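Local coordinates for SsDNA-binding protein essential for mitochondrial genome maintenance (Saccharomyces cerevisiae, PDB 6CQK) that binds single-stranded DNA preferentially and cooperatively in mitochondria, takes part in replication of the mitochondrial genome and stimulates the PIF1 helicase, at residues A[28-33]-A[68-73]; A[6-11]-A[45-50]. One frame throughout, in Å; residues are numbered along the deposited sequence.

Contact 1 (A[28-33]-A[68-73]); sequences LKYSIA and VYVEAD
Y30 and I32 of strand 28-33 converge on V70, both touching its CG2 methyl. The delta-methyl of I32 approaches it obliquely, CD1 lying 3.5 Å from V70 CG2, while Y30 and V70 point at each other from opposite directions, bringing the tyrosine OH to CG2. A looser touch, I32 CD1 to V68 CG2 at 4.1 Å, adds the neighbouring inward residue of strand 68-73. With CG1 of V70 anti to the backbone N (chi1 168°), CG2 stands beside that N, and it is this branch that meets I32 and Y30. No hydrogen bond joins the two segments; their axes pass 9.8 Å apart with chain directions at 117°, so they face one another through side chains across the interior of the OB fold of this single-strand binding family. The buried tyrosine hydroxyl is satisfied by a hydrogen bond with Q94 OE1 on strand 89-99, and F16 meets the Y30 ring edge-to-face. Beneath these side chains, strand 28-33 is held by backbone bonds of Y30 with I47 and of I32 with Y45, while I8 of strand 3-20 packs on I32.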
ATOM      1  N   LEU A  28      -6.395   7.889  21.017  1.00 69.78           N
ATOM      2  CA  LEU A  28      -4.990   8.038  21.299  1.00 69.73           C
ATOM      3  C   LEU A  28      -4.309   8.856  20.196  1.00 66.42           C
ATOM      4  O   LEU A  28      -4.676   8.772  19.032  1.00 65.15           O
ATOM      5  CB  LEU A  28      -4.420   6.648  21.399  1.00 71.58           C
ATOM      6  CG  LEU A  28      -3.116   6.520  22.137  1.00 75.47           C
ATOM      7  CD1 LEU A  28      -3.221   7.097  23.552  1.00 77.34           C
ATOM      8  CD2 LEU A  28      -2.691   5.056  22.171  1.00 79.24           C
ATOM      9  N   LYS A  29      -3.385   9.727  20.587  1.00 66.82           N
ATOM     10  CA  LYS A  29      -2.599  10.591  19.645  1.00 69.56           C
ATOM     11  C   LYS A  29      -1.127  10.287  19.821  1.00 64.58           C
ATOM     12  O   LYS A  29      -0.681  10.059  20.933  1.00 64.61           O
ATOM     13  CB  LYS A  29      -2.805  12.117  19.884  1.00 74.95           C
ATOM     14  CG  LYS A  29      -3.829  12.816  18.948  1.00 86.57           C
ATOM     15  CD  LYS A  29      -3.182  13.444  17.689  1.00 93.51           C
ATOM     16  CE  LYS A  29      -4.211  13.745  16.615  1.00 92.78           C
ATOM     17  NZ  LYS A  29      -5.232  14.745  17.042  1.00 92.12           N
ATOM     18  N   TYR A  30      -0.415  10.192  18.716  1.00 61.90           N
ATOM     19  CA  TYR A  30       1.026  10.102  18.731  1.00 60.92           C
ATOM     20  C   TYR A  30       1.528  10.520  17.363  1.00 61.52           C
ATOM     21  O   TYR A  30       0.757  10.601  16.390  1.00 66.86           O
ATOM     22  CB  TYR A  30       1.518   8.698  19.105  1.00 59.98           C
ATOM     23  CG  TYR A  30       1.322   7.622  18.037  1.00 60.36           C
ATOM     24  CD1 TYR A  30       0.132   6.913  17.914  1.00 58.00           C
ATOM     25  CD2 TYR A  30       2.338   7.313  17.155  1.00 59.64           C
ATOM     26  CE1 TYR A  30      -0.033   5.941  16.951  1.00 56.26           C
ATOM     27  CE2 TYR A  30       2.150   6.333  16.192  1.00 58.32           C
ATOM     28  CZ  TYR A  30       0.954   5.655  16.093  1.00 54.91           C
ATOM     29  OH  TYR A  30       0.778   4.730  15.056  1.00 53.14           O
ATOM     30  N   SER A  31       2.810  10.827  17.303  1.00 60.39           N
ATOM     31  CA  SER A  31       3.433  11.242  16.059  1.00 60.41           C
ATOM     32  C   SER A  31       4.564  10.262  15.658  1.00 58.78           C
ATOM     33  O   SER A  31       5.171   9.641  16.531  1.00 57.08           O
ATOM     34  CB  SER A  31       3.960  12.660  16.176  1.00 60.35           C
ATOM     35  OG  SER A  31       4.776  12.758  17.328  1.00 63.53           O
ATOM     36  N   ILE A  32       4.716  10.070  14.332  1.00 56.31           N
ATOM     37  CA  ILE A  32       5.730   9.242  13.747  1.00 54.12           C
ATOM     38  C   ILE A  32       6.688  10.197  13.036  1.00 54.45           C
ATOM     39  O   ILE A  32       6.254  10.992  12.211  1.00 52.62           O
ATOM     40  CB  ILE A  32       5.109   8.255  12.694  1.00 53.06           C
ATOM     41  CG1 ILE A  32       4.144   7.302  13.377  1.00 52.51           C
ATOM     42  CG2 ILE A  32       6.186   7.418  11.983  1.00 51.82           C
ATOM     43  CD1 ILE A  32       3.401   6.406  12.430  1.00 54.29           C
ATOM     44  N   ALA A  33       7.966  10.074  13.330  1.00 53.70           N
ATOM     45  CA  ALA A  33       8.967  10.738  12.559  1.00 55.31           C
ATOM     46  C   ALA A  33       9.432   9.782  11.495  1.00 56.26           C
ATOM     47  O   ALA A  33       9.908   8.698  11.829  1.00 60.57           O
ATOM     48  CB  ALA A  33      10.131  11.131  13.442  1.00 54.91           C
ATOM     49  N   VAL A  68       7.974   1.367  13.327  1.00 60.22           N
ATOM     50  CA  VAL A  68       6.646   0.828  13.040  1.00 62.36           C
ATOM     51  C   VAL A  68       6.297   0.919  11.559  1.00 64.62           C
ATOM     52  O   VAL A  68       6.872   1.729  10.822  1.00 69.52           O
ATOM     53  CB  VAL A  68       5.555   1.566  13.797  1.00 60.23           C
ATOM     54  CG1 VAL A  68       5.762   1.340  15.242  1.00 60.96           C
ATOM     55  CG2 VAL A  68       5.540   3.058  13.505  1.00 60.39           C
ATOM     56  N   TYR A  69       5.347   0.098  11.124  1.00 65.05           N
ATOM     57  CA  TYR A  69       4.719   0.255   9.780  1.00 64.64           C
ATOM     58  C   TYR A  69       3.251   0.476  10.062  1.00 61.54           C
ATOM     59  O   TYR A  69       2.617  -0.409  10.610  1.00 62.12           O
ATOM     60  CB  TYR A  69       4.953  -0.969   8.909  1.00 63.87           C
ATOM     61  CG  TYR A  69       4.065  -1.073   7.710  1.00 66.24           C
ATOM     62  CD1 TYR A  69       2.847  -1.711   7.773  1.00 65.05           C
ATOM     63  CD2 TYR A  69       4.456  -0.577   6.500  1.00 68.91           C
ATOM     64  CE1 TYR A  69       2.042  -1.832   6.671  1.00 65.08           C
ATOM     65  CE2 TYR A  69       3.644  -0.666   5.395  1.00 69.99           C
ATOM     66  CZ  TYR A  69       2.441  -1.301   5.485  1.00 68.01           C
ATOM     67  OH  TYR A  69       1.666  -1.394   4.337  1.00 71.36           O
ATOM     68  N   VAL A  70       2.754   1.677   9.783  1.00 58.83           N
ATOM     69  CA  VAL A  70       1.390   2.059  10.103  1.00 58.08           C
ATOM     70  C   VAL A  70       0.645   2.276   8.817  1.00 63.02           C
ATOM     71  O   VAL A  70       1.197   2.795   7.832  1.00 66.13           O
ATOM     72  CB  VAL A  70       1.352   3.358  10.859  1.00 57.08           C
ATOM     73  CG1 VAL A  70      -0.063   3.906  10.951  1.00 57.10           C
ATOM     74  CG2 VAL A  70       1.999   3.192  12.223  1.00 57.31           C
ATOM     75  N   GLU A  71      -0.606   1.827   8.787  1.00 65.58           N
ATOM     76  CA  GLU A  71      -1.520   2.170   7.699  1.00 66.51           C
ATOM     77  C   GLU A  71      -2.644   2.975   8.311  1.00 63.12           C
ATOM     78  O   GLU A  71      -3.123   2.635   9.351  1.00 57.30           O
ATOM     79  CB  GLU A  71      -2.126   0.945   7.081  1.00 71.11           C
ATOM     80  CG  GLU A  71      -1.147   0.098   6.358  1.00 76.82           C
ATOM     81  CD  GLU A  71      -1.729  -1.200   5.897  1.00 84.23           C
ATOM     82  OE1 GLU A  71      -2.512  -1.887   6.622  1.00 86.53           O
ATOM     83  OE2 GLU A  71      -1.351  -1.493   4.751  1.00 86.00           O
ATOM     84  N   ALA A  72      -3.026   4.058   7.666  1.00 61.01           N
ATOM     85  CA  ALA A  72      -3.977   4.965   8.252  1.00 60.86           C
ATOM     86  C   ALA A  72      -4.884   5.565   7.173  1.00 60.12           C
ATOM     87  O   ALA A  72      -4.422   5.906   6.082  1.00 55.69           O
ATOM     88  CB  ALA A  72      -3.218   6.100   9.018  1.00 61.71           C
ATOM     89  N   ASP A  73      -6.150   5.757   7.517  1.00 61.92           N
ATOM     90  CA  ASP A  73      -7.048   6.496   6.637  1.00 63.35           C
ATOM     91  C   ASP A  73      -6.753   7.959   6.707  1.00 60.65           C
ATOM     92  O   ASP A  73      -6.602   8.499   7.808  1.00 65.12           O
ATOM     93  CB  ASP A  73      -8.524   6.182   6.953  1.00 64.98           C
ATOM     94  CG  ASP A  73      -8.932   4.851   6.360  1.00 71.27           C
ATOM     95  OD1 ASP A  73      -8.520   4.562   5.206  1.00 74.86           O
ATOM     96  OD2 ASP A  73      -9.554   4.031   7.046  1.00 79.18           O
TER

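Contact 2 (A[6-11]-A[45-50]); sequences MSIVGR and YNITVF
I8 and Y45 supply most of the meeting between strands 6-11 and 45-49, whose axes stay 10.5 Å apart at their closest. The isoleucine crosses the tyrosine at a slant and touches the root of the ring, CD1 standing 4.1 Å from Y45 CD2 and about as far from Y45 CG. Its reach depends on an extended CG1 branch: CG1 sits beside the backbone N (chi1 -65°) and the next bond runs out near trans (chi2 152°). The same I8 CD1 lies 4.3 Å from I47 CD1; the CB of I47 is not aimed at the other strand, and only the end of its folded chain comes nearer. M6 contributes a Met-aromatic contact. Its SD is 4.7 Å from the centroid of the Y45 ring and 23° off the ring normal, hence above the face but at some distance. The phenol extends to another chain: Y45 OH is hydrogen-bonded to S4 OG of the second subunit. L92 of strand 89-99 also packs on Y45. With no hydrogen bond between the two segments, cohesion across this part of the OB-fold core is probably mostly dispersive and hydrophobic, the sulfur-ring contact included, and the ring's polar end is satisfied by another chain.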
ATOM      1  N   MET A   6      -2.789   6.155   3.790  1.00 68.01           N
ATOM      2  CA  MET A   6      -1.321   6.367   3.901  1.00 67.22           C
ATOM      3  C   MET A   6      -0.638   5.196   4.578  1.00 64.01           C
ATOM      4  O   MET A   6      -1.188   4.610   5.517  1.00 68.13           O
ATOM      5  CB  MET A   6      -1.060   7.557   4.769  1.00 69.39           C
ATOM      6  CG  MET A   6       0.411   7.919   4.831  1.00 73.69           C
ATOM      7  SD  MET A   6       0.766   9.667   4.561  1.00 77.09           S
ATOM      8  CE  MET A   6      -0.189  10.231   3.197  1.00 75.43           C
ATOM      9  N   SER A   7       0.510   4.812   4.075  1.00 63.12           N
ATOM     10  CA  SER A   7       1.326   3.806   4.747  1.00 64.66           C
ATOM     11  C   SER A   7       2.613   4.509   5.095  1.00 61.60           C
ATOM     12  O   SER A   7       3.165   5.189   4.255  1.00 57.63           O
ATOM     13  CB  SER A   7       1.595   2.612   3.832  1.00 68.76           C
ATOM     14  OG  SER A   7       0.394   2.209   3.180  1.00 73.80           O
ATOM     15  N   ILE A   8       3.052   4.363   6.342  1.00 58.92           N
ATOM     16  CA  ILE A   8       4.246   4.995   6.832  1.00 55.71           C
ATOM     17  C   ILE A   8       5.148   3.982   7.482  1.00 54.63           C
ATOM     18  O   ILE A   8       4.710   3.126   8.227  1.00 55.11           O
ATOM     19  CB  ILE A   8       3.861   5.992   7.881  1.00 57.26           C
ATOM     20  CG1 ILE A   8       3.028   7.105   7.261  1.00 55.89           C
ATOM     21  CG2 ILE A   8       5.105   6.603   8.541  1.00 61.23           C
ATOM     22  CD1 ILE A   8       2.080   7.707   8.255  1.00 57.16           C
ATOM     23  N   VAL A   9       6.426   4.060   7.184  1.00 55.97           N
ATOM     24  CA  VAL A   9       7.428   3.464   8.029  1.00 56.64           C
ATOM     25  C   VAL A   9       8.254   4.541   8.665  1.00 54.38           C
ATOM     26  O   VAL A   9       8.838   5.417   7.962  1.00 51.97           O
ATOM     27  CB  VAL A   9       8.356   2.530   7.263  1.00 59.79           C
ATOM     28  CG1 VAL A   9       9.493   2.051   8.169  1.00 60.96           C
ATOM     29  CG2 VAL A   9       7.581   1.320   6.837  1.00 63.02           C
ATOM     30  N   GLY A  10       8.367   4.425   9.975  1.00 52.81           N
ATOM     31  CA  GLY A  10       9.032   5.440  10.730  1.00 55.39           C
ATOM     32  C   GLY A  10       9.100   5.134  12.182  1.00 58.20           C
ATOM     33  O   GLY A  10       8.733   4.045  12.624  1.00 60.98           O
ATOM     34  N   ARG A  11       9.580   6.100  12.953  1.00 61.17           N
ATOM     35  CA  ARG A  11       9.808   5.863  14.356  1.00 65.29           C
ATOM     36  C   ARG A  11       8.845   6.655  15.175  1.00 63.02           C
ATOM     37  O   ARG A  11       8.500   7.782  14.827  1.00 65.39           O
ATOM     38  CB  ARG A  11      11.249   6.213  14.737  1.00 71.78           C
ATOM     39  CG  ARG A  11      12.174   4.997  14.706  1.00 78.40           C
ATOM     40  CD  ARG A  11      13.545   5.293  14.266  1.00 84.10           C
ATOM     41  NE  ARG A  11      13.458   5.315  12.805  1.00 94.30           N
ATOM     42  CZ  ARG A  11      14.483   5.606  12.018  1.00100.08           C
ATOM     43  NH1 ARG A  11      15.694   5.890  12.540  1.00102.11           N
ATOM     44  NH2 ARG A  11      14.299   5.611  10.711  1.00 97.53           N
ATOM     45  N   TYR A  45       4.156  12.956  11.294  1.00 54.95           N
ATOM     46  CA  TYR A  45       2.761  12.641  10.925  1.00 56.35           C
ATOM     47  C   TYR A  45       2.052  12.321  12.194  1.00 57.72           C
ATOM     48  O   TYR A  45       2.586  11.534  12.997  1.00 57.86           O
ATOM     49  CB  TYR A  45       2.694  11.424  10.003  1.00 55.26           C
ATOM     50  CG  TYR A  45       3.266  11.648   8.629  1.00 53.85           C
ATOM     51  CD1 TYR A  45       2.627  12.486   7.734  1.00 54.15           C
ATOM     52  CD2 TYR A  45       4.450  11.003   8.202  1.00 53.64           C
ATOM     53  CE1 TYR A  45       3.169  12.707   6.436  1.00 56.44           C
ATOM     54  CE2 TYR A  45       4.999  11.237   6.932  1.00 53.26           C
ATOM     55  CZ  TYR A  45       4.362  12.095   6.053  1.00 54.11           C
ATOM     56  OH  TYR A  45       4.793  12.322   4.776  1.00 55.37           O
ATOM     57  N   ASN A  46       0.921  12.983  12.424  1.00 59.89           N
ATOM     58  CA  ASN A  46       0.162  12.768  13.633  1.00 64.87           C
ATOM     59  C   ASN A  46      -0.941  11.787  13.375  1.00 65.66           C
ATOM     60  O   ASN A  46      -1.730  11.950  12.421  1.00 69.10           O
ATOM     61  CB  ASN A  46      -0.435  14.054  14.092  1.00 70.99           C
ATOM     62  CG  ASN A  46       0.630  15.101  14.332  1.00 81.27           C
ATOM     63  OD1 ASN A  46       1.539  14.912  15.172  1.00 91.56           O
ATOM     64  ND2 ASN A  46       0.549  16.211  13.609  1.00 83.85           N
ATOM     65  N   ILE A  47      -0.903  10.731  14.168  1.00 62.22           N
ATOM     66  CA  ILE A  47      -1.752   9.585  14.016  1.00 64.93           C
ATOM     67  C   ILE A  47      -2.821   9.640  15.092  1.00 69.03           C
ATOM     68  O   ILE A  47      -2.528  10.018  16.229  1.00 65.96           O
ATOM     69  CB  ILE A  47      -0.963   8.286  14.282  1.00 64.38           C
ATOM     70  CG1 ILE A  47       0.271   8.218  13.402  1.00 62.47           C
ATOM     71  CG2 ILE A  47      -1.847   7.063  14.084  1.00 65.06           C
ATOM     72  CD1 ILE A  47       0.007   8.451  11.925  1.00 62.77           C
ATOM     73  N   THR A  48      -4.047   9.258  14.716  1.00 67.74           N
ATOM     74  CA  THR A  48      -5.154   9.236  15.626  1.00 63.96           C
ATOM     75  C   THR A  48      -5.527   7.795  15.669  1.00 60.98           C
ATOM     76  O   THR A  48      -5.568   7.154  14.659  1.00 62.31           O
ATOM     77  CB  THR A  48      -6.318  10.083  15.065  1.00 66.95           C
ATOM     78  OG1 THR A  48      -5.893  11.451  14.893  1.00 69.52           O
ATOM     79  CG2 THR A  48      -7.488  10.067  15.988  1.00 67.71           C
ATOM     80  N   VAL A  49      -5.821   7.296  16.846  1.00 60.82           N
ATOM     81  CA  VAL A  49      -6.249   5.921  17.026  1.00 62.08           C
ATOM     82  C   VAL A  49      -7.554   5.768  17.821  1.00 65.68           C
ATOM     83  O   VAL A  49      -7.651   6.184  18.997  1.00 65.49           O
ATOM     84  CB  VAL A  49      -5.221   5.099  17.765  1.00 63.11           C
ATOM     85  CG1 VAL A  49      -5.525   3.630  17.545  1.00 64.02           C
ATOM     86  CG2 VAL A  49      -3.805   5.430  17.280  1.00 64.06           C
ATOM     87  N   PHE A  50      -8.577   5.235  17.146  1.00 66.26           N
ATOM     88  CA  PHE A  50      -9.805   4.872  17.810  1.00 63.73           C
ATOM     89  C   PHE A  50      -9.843   3.380  18.077  1.00 64.32           C
ATOM     90  O   PHE A  50     -10.340   3.007  19.121  1.00 68.91           O
ATOM     91  CB  PHE A  50     -11.005   5.302  17.017  1.00 61.52           C
ATOM     92  CG  PHE A  50     -11.132   6.770  16.867  1.00 61.79           C
ATOM     93  CD1 PHE A  50     -11.566   7.554  17.883  1.00 62.22           C
ATOM     94  CD2 PHE A  50     -10.811   7.378  15.680  1.00 66.07           C
ATOM     95  CE1 PHE A  50     -11.677   8.936  17.735  1.00 62.59           C
ATOM     96  CE2 PHE A  50     -10.924   8.765  15.514  1.00 67.01           C
ATOM     97  CZ  PHE A  50     -11.370   9.543  16.550  1.00 63.97           C
TER

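In the fold
From the N terminus the chain enters strand 3-20, which carries segment 6-11, turns into strand 26-34 with segment 28-33, and continues to strand 43-49. There contact 2 closes its loop, joining the first strand to the third. After helix 52-59, strand 67-77 closes contact 1 with the second strand. The four segments alternate along the sequence, so the two loops cross. Strand 26-34 lies between 3-20 and 43-49 in the sheet and pairs with both; on the 3-20 side A33 N is 2.8 Å from R11 O, a probable hydrogen bond. With centres about 2 Å apart, the contacts belong to one core, and both reach the second subunit.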